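Local coordinates for SusD homolog (Bacteroides thetaiotaomicron, PDB 4MRU), which probably binds mucin O-glycans at the cell surface, as a SusD-like outer-membrane lipoprotein of a gut bacterium, at residues A[32-44]-A[241-255]. Sequence-based numbering, arbitrary orientation.
Sequences QGLVIPAQEHLYQ and FHVAENRSALCFNDW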
loop_
_atom_site.group_PDB
_atom_site.type_symbol
_atom_site.label_atom_id
_atom_site.label_comp_id
_atom_site.label_asym_id
_atom_site.label_seq_id
_atom_site.Cartn_x
_atom_site.Cartn_y
_atom_site.Cartn_z
ATOM N N GLN A 32 8.833 -3.393 13.456
ATOM C CA GLN A 32 8.563 -4.133 12.217
ATOM C C GLN A 32 7.088 -4.517 12.104
ATOM O O GLN A 32 6.520 -4.549 11.006
ATOM C CB GLN A 32 9.459 -5.379 12.124
ATOM C CG GLN A 32 10.924 -5.009 12.011
ATOM C CD GLN A 32 11.902 -6.182 11.931
ATOM O OE1 GLN A 32 11.674 -7.279 12.447
ATOM N NE2 GLN A 32 13.020 -5.921 11.314
ATOM N N GLY A 33 6.449 -4.744 13.254
ATOM C CA GLY A 33 5.027 -5.030 13.314
ATOM C C GLY A 33 4.092 -3.860 13.216
ATOM O O GLY A 33 2.888 -4.024 13.352
ATOM N N LEU A 34 4.635 -2.674 12.990
ATOM C CA LEU A 34 3.797 -1.463 12.775
ATOM C C LEU A 34 3.853 -0.959 11.347
ATOM O O LEU A 34 3.299 0.114 11.013
ATOM C CB LEU A 34 4.276 -0.393 13.727
ATOM C CG LEU A 34 3.843 -0.615 15.181
ATOM C CD1 LEU A 34 4.653 0.256 16.132
ATOM C CD2 LEU A 34 2.356 -0.345 15.348
ATOM N N VAL A 35 4.559 -1.679 10.501
ATOM C CA VAL A 35 4.629 -1.389 9.070
ATOM C C VAL A 35 3.348 -1.944 8.466
ATOM O O VAL A 35 2.380 -1.196 8.267
ATOM C CB VAL A 35 5.925 -1.942 8.420
ATOM C CG1 VAL A 35 5.898 -1.763 6.912
ATOM C CG2 VAL A 35 7.135 -1.246 9.008
ATOM N N ILE A 36 3.279 -3.261 8.254
ATOM C CA ILE A 36 1.995 -3.851 7.959
ATOM C C ILE A 36 1.595 -4.369 9.316
ATOM O O ILE A 36 2.321 -5.197 9.900
ATOM C CB ILE A 36 2.046 -4.988 6.936
ATOM C CG1 ILE A 36 2.708 -4.560 5.618
ATOM C CG2 ILE A 36 0.634 -5.492 6.663
ATOM C CD1 ILE A 36 1.882 -3.694 4.722
ATOM N N PRO A 37 0.529 -3.811 9.900
ATOM C CA PRO A 37 0.277 -4.141 11.321
ATOM C C PRO A 37 0.120 -5.649 11.611
ATOM O O PRO A 37 -0.690 -6.363 11.010
ATOM C CB PRO A 37 -1.004 -3.400 11.642
ATOM C CG PRO A 37 -1.481 -2.833 10.365
ATOM C CD PRO A 37 -0.434 -2.834 9.362
ATOM N N ALA A 38 0.884 -6.085 12.582
ATOM C CA ALA A 38 0.886 -7.466 12.996
ATOM C C ALA A 38 -0.083 -7.756 14.144
ATOM O O ALA A 38 -0.222 -8.919 14.534
ATOM C CB ALA A 38 2.302 -7.848 13.393
ATOM N N GLN A 39 -0.735 -6.714 14.679
ATOM C CA GLN A 39 -1.833 -6.874 15.615
ATOM C C GLN A 39 -3.141 -6.829 14.855
ATOM O O GLN A 39 -3.413 -5.826 14.182
ATOM C CB GLN A 39 -1.851 -5.754 16.666
ATOM C CG GLN A 39 -0.583 -5.582 17.481
ATOM C CD GLN A 39 -0.487 -4.188 18.130
ATOM O OE1 GLN A 39 -0.560 -4.091 19.350
ATOM N NE2 GLN A 39 -0.347 -3.097 17.306
ATOM N N GLU A 40 -3.976 -7.854 15.030
ATOM C CA GLU A 40 -5.201 -7.975 14.255
ATOM C C GLU A 40 -6.142 -6.806 14.537
ATOM O O GLU A 40 -6.906 -6.381 13.657
ATOM C CB GLU A 40 -5.919 -9.319 14.504
ATOM C CG GLU A 40 -6.439 -9.592 15.904
ATOM C CD GLU A 40 -5.425 -10.190 16.889
ATOM O OE1 GLU A 40 -4.192 -10.148 16.677
ATOM O OE2 GLU A 40 -5.879 -10.665 17.935
ATOM N N HIS A 41 -6.112 -6.275 15.745
ATOM C CA HIS A 41 -7.038 -5.198 16.071
ATOM C C HIS A 41 -6.755 -3.955 15.195
ATOM O O HIS A 41 -7.676 -3.283 14.762
ATOM C CB HIS A 41 -6.981 -4.822 17.542
ATOM C CG HIS A 41 -7.904 -3.695 17.882
ATOM N ND1 HIS A 41 -7.486 -2.382 17.899
ATOM C CD2 HIS A 41 -9.227 -3.679 18.170
ATOM C CE1 HIS A 41 -8.514 -1.596 18.178
ATOM N NE2 HIS A 41 -9.591 -2.357 18.326
ATOM N N LEU A 42 -5.489 -3.667 14.954
ATOM C CA LEU A 42 -5.062 -2.563 14.095
ATOM C C LEU A 42 -5.210 -2.930 12.603
ATOM O O LEU A 42 -5.765 -2.167 11.823
ATOM C CB LEU A 42 -3.636 -2.150 14.437
ATOM C CG LEU A 42 -2.972 -1.064 13.595
ATOM C CD1 LEU A 42 -3.868 0.135 13.328
ATOM C CD2 LEU A 42 -1.690 -0.631 14.313
ATOM N N TYR A 43 -4.789 -4.130 12.239
ATOM C CA TYR A 43 -4.917 -4.637 10.874
ATOM C C TYR A 43 -6.352 -4.451 10.316
ATOM O O TYR A 43 -6.539 -4.028 9.168
ATOM C CB TYR A 43 -4.458 -6.118 10.781
ATOM C CG TYR A 43 -4.366 -6.602 9.359
ATOM C CD1 TYR A 43 -5.502 -7.017 8.684
ATOM C CD2 TYR A 43 -3.131 -6.653 8.673
ATOM C CE1 TYR A 43 -5.434 -7.467 7.368
ATOM C CE2 TYR A 43 -3.075 -7.045 7.329
ATOM C CZ TYR A 43 -4.227 -7.445 6.684
ATOM O OH TYR A 43 -4.189 -7.851 5.366
ATOM N N GLN A 44 -7.374 -4.828 11.086
ATOM C CA GLN A 44 -8.747 -4.844 10.530
ATOM C C GLN A 44 -9.155 -3.468 9.990
ATOM O O GLN A 44 -9.772 -3.367 8.952
ATOM C CB GLN A 44 -9.767 -5.374 11.546
ATOM C CG GLN A 44 -9.995 -4.464 12.739
ATOM C CD GLN A 44 -10.890 -5.092 13.779
ATOM O OE1 GLN A 44 -11.833 -5.834 13.448
ATOM N NE2 GLN A 44 -10.618 -4.795 15.052
ATOM N N PHE A 241 8.284 -9.382 6.542
ATOM C CA PHE A 241 8.313 -9.524 8.000
ATOM C C PHE A 241 7.801 -10.916 8.312
ATOM O O PHE A 241 6.617 -11.223 8.153
ATOM C CB PHE A 241 7.507 -8.416 8.685
ATOM C CG PHE A 241 7.426 -8.528 10.174
ATOM C CD1 PHE A 241 8.572 -8.735 10.950
ATOM C CD2 PHE A 241 6.201 -8.368 10.820
ATOM C CE1 PHE A 241 8.509 -8.785 12.321
ATOM C CE2 PHE A 241 6.133 -8.421 12.200
ATOM C CZ PHE A 241 7.277 -8.641 12.947
ATOM N N HIS A 242 8.712 -11.775 8.744
ATOM C CA HIS A 242 8.391 -13.131 9.074
ATOM C C HIS A 242 7.894 -13.222 10.501
ATOM O O HIS A 242 8.436 -12.583 11.433
ATOM C CB HIS A 242 9.646 -14.018 8.934
ATOM C CG HIS A 242 10.275 -13.960 7.590
ATOM N ND1 HIS A 242 11.165 -12.976 7.242
ATOM C CD2 HIS A 242 10.126 -14.735 6.491
ATOM C CE1 HIS A 242 11.570 -13.162 5.999
ATOM N NE2 HIS A 242 10.937 -14.209 5.515
ATOM N N VAL A 243 6.884 -14.044 10.706
ATOM C CA VAL A 243 6.285 -14.136 12.000
ATOM C C VAL A 243 5.918 -15.589 12.296
ATOM O O VAL A 243 5.614 -16.334 11.371
ATOM C CB VAL A 243 5.005 -13.294 12.088
ATOM C CG1 VAL A 243 5.327 -11.811 12.029
ATOM C CG2 VAL A 243 4.035 -13.683 10.985
ATOM N N ALA A 244 5.964 -15.958 13.577
ATOM C CA ALA A 244 5.575 -17.302 14.031
ATOM C C ALA A 244 4.073 -17.488 13.896
ATOM O O ALA A 244 3.612 -18.575 13.596
ATOM C CB ALA A 244 6.027 -17.530 15.469
ATOM N N GLU A 245 3.305 -16.400 14.065
ATOM C CA GLU A 245 1.870 -16.435 13.869
ATOM C C GLU A 245 1.396 -15.157 13.210
ATOM O O GLU A 245 1.593 -14.063 13.746
ATOM C CB GLU A 245 1.104 -16.651 15.199
ATOM C CG GLU A 245 -0.380 -16.840 14.880
ATOM C CD GLU A 245 -1.332 -16.958 16.071
ATOM O OE1 GLU A 245 -0.944 -16.579 17.190
ATOM O OE2 GLU A 245 -2.494 -17.408 15.827
ATOM N N ASN A 246 0.804 -15.301 12.024
ATOM C CA ASN A 246 0.232 -14.187 11.302
ATOM C C ASN A 246 -1.185 -14.012 11.791
ATOM O O ASN A 246 -2.068 -14.816 11.467
ATOM C CB ASN A 246 0.292 -14.453 9.797
ATOM C CG ASN A 246 -0.195 -13.298 8.975
ATOM O OD1 ASN A 246 -1.224 -12.665 9.285
ATOM N ND2 ASN A 246 0.535 -13.012 7.877
ATOM N N ARG A 247 -1.394 -12.972 12.611
ATOM C CA ARG A 247 -2.670 -12.755 13.245
ATOM C C ARG A 247 -3.663 -12.157 12.247
ATOM O O ARG A 247 -4.863 -12.257 12.438
ATOM C CB ARG A 247 -2.512 -11.811 14.447
ATOM C CG ARG A 247 -1.521 -12.285 15.481
ATOM C CD ARG A 247 -2.133 -13.339 16.349
ATOM N NE ARG A 247 -3.177 -12.787 17.194
ATOM C CZ ARG A 247 -3.966 -13.517 17.967
ATOM N NH1 ARG A 247 -3.841 -14.833 17.984
ATOM N NH2 ARG A 247 -4.899 -12.938 18.716
ATOM N N SER A 248 -3.165 -11.542 11.178
ATOM C CA SER A 248 -4.061 -10.990 10.165
ATOM C C SER A 248 -4.889 -12.097 9.509
ATOM O O SER A 248 -5.948 -11.836 8.933
ATOM C CB SER A 248 -3.310 -10.194 9.069
ATOM O OG SER A 248 -2.620 -10.993 8.115
ATOM N N ALA A 249 -4.395 -13.330 9.555
ATOM C CA ALA A 249 -5.161 -14.455 9.028
ATOM C C ALA A 249 -6.487 -14.610 9.749
ATOM O O ALA A 249 -7.446 -15.107 9.151
ATOM C CB ALA A 249 -4.353 -15.750 9.100
ATOM N N LEU A 250 -6.559 -14.211 11.026
ATOM C CA LEU A 250 -7.821 -14.267 11.760
ATOM C C LEU A 250 -8.934 -13.526 11.000
ATOM O O LEU A 250 -10.057 -14.032 10.907
ATOM C CB LEU A 250 -7.710 -13.651 13.161
ATOM C CG LEU A 250 -6.820 -14.447 14.103
ATOM C CD1 LEU A 250 -6.501 -13.593 15.330
ATOM C CD2 LEU A 250 -7.450 -15.783 14.487
ATOM N N CYS A 251 -8.620 -12.335 10.492
ATOM C CA CYS A 251 -9.609 -11.441 9.883
ATOM C C CYS A 251 -10.318 -12.107 8.719
ATOM O O CYS A 251 -11.501 -11.860 8.494
ATOM C CB CYS A 251 -8.966 -10.135 9.385
ATOM S SG CYS A 251 -8.104 -9.189 10.693
ATOM N N PHE A 252 -9.585 -12.940 7.976
ATOM C CA PHE A 252 -10.068 -13.495 6.732
ATOM C C PHE A 252 -10.538 -14.926 6.909
ATOM O O PHE A 252 -11.565 -15.307 6.389
ATOM C CB PHE A 252 -8.961 -13.447 5.681
ATOM C CG PHE A 252 -8.546 -12.053 5.310
ATOM C CD1 PHE A 252 -9.223 -11.354 4.329
ATOM C CD2 PHE A 252 -7.476 -11.449 5.952
ATOM C CE1 PHE A 252 -8.868 -10.066 3.991
ATOM C CE2 PHE A 252 -7.079 -10.171 5.601
ATOM C CZ PHE A 252 -7.784 -9.467 4.632
ATOM N N ASN A 253 -9.768 -15.719 7.632
ATOM C CA ASN A 253 -10.008 -17.154 7.754
ATOM C C ASN A 253 -10.935 -17.524 8.900
ATOM O O ASN A 253 -11.635 -18.510 8.805
ATOM C CB ASN A 253 -8.680 -17.906 7.919
ATOM C CG ASN A 253 -7.886 -17.983 6.626
ATOM O OD1 ASN A 253 -8.357 -17.605 5.540
ATOM N ND2 ASN A 253 -6.652 -18.485 6.731
ATOM N N ASP A 254 -10.881 -16.807 10.003
ATOM C CA ASP A 254 -11.536 -17.255 11.252
ATOM C C ASP A 254 -12.680 -16.362 11.581
ATOM O O ASP A 254 -13.772 -16.840 11.740
ATOM C CB ASP A 254 -10.529 -17.328 12.411
ATOM C CG ASP A 254 -9.362 -18.292 12.069
ATOM O OD1 ASP A 254 -9.641 -19.454 11.702
ATOM O OD2 ASP A 254 -8.212 -17.848 11.996
ATOM N N TRP A 255 -12.437 -15.063 11.647
ATOM C CA TRP A 255 -13.547 -14.096 11.781
ATOM C C TRP A 255 -14.405 -14.037 10.535
ATOM O O TRP A 255 -15.612 -13.816 10.626
ATOM C CB TRP A 255 -13.025 -12.702 12.019
ATOM C CG TRP A 255 -12.108 -12.517 13.183
ATOM C CD1 TRP A 255 -11.752 -13.428 14.135
ATOM C CD2 TRP A 255 -11.421 -11.310 13.502
ATOM N NE1 TRP A 255 -10.856 -12.863 15.018
ATOM C CE2 TRP A 255 -10.663 -11.551 14.661
ATOM C CE3 TRP A 255 -11.379 -10.040 12.916
ATOM C CZ2 TRP A 255 -9.886 -10.568 15.244
ATOM C CZ3 TRP A 255 -10.599 -9.069 13.496
ATOM C CH2 TRP A 255 -9.840 -9.344 14.628
HETATM O O HOH W 1 0.706 -11.048 13.180
HETATM O O HOH W 2 -1.742 -10.142 5.656
#
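Phe241, its CG anti to the backbone N (chi1 177°), which carries the ring toward Gln32 and Gly33, lays one ring face against Gln32 CB, a CH-pi contact 3.9 Å from CB to the ring centroid; Val243 CG1 covers the opposite face, and Ala38 CB meets the ring edge. Gln32 OE1 also lies against the ring at CE1, and its amide is hydrogen-bonded outside the two segments, NE2 to Asp185 and OE1 to the Asp186 backbone N. Further on, a water bridges the backbone, donating to Ala38 O and Glu245 O and accepting from Arg247 N. Arg247 then grips Glu40 side-on, NE to OE1 at 2.9 Å and NH2 to OE2 at 2.6 Å, each oxygen met from above a carboxylate plane turned 63° from the guanidinium. Leu250 CD1 lies over one guanidinium face, while NH1 makes a long, weak hydrogen bond to Glu245 OE1, within a salt bridge. A leucine in place of Arg247 would probably leave the Glu40 carboxylate without its charged mate and free to turn. Ser248 CB sits almost centrally over the Tyr43 ring, 3.5 Å from the centroid, and Cys251 SG approaches that ring obliquely. Phe252 brings its edge to Tyr43, its CE2 3.6 Å from Tyr43 CE1. At the far end Trp255 CH2 packs 3.6 Å from Glu40 CG. The short helix 248-254 thus crosses the start of helix 40-54 at -64°, joining parts of the helix-rich SusD-like fold almost 200 residues apart in the chain through a salt-bridge network beside aromatic packing.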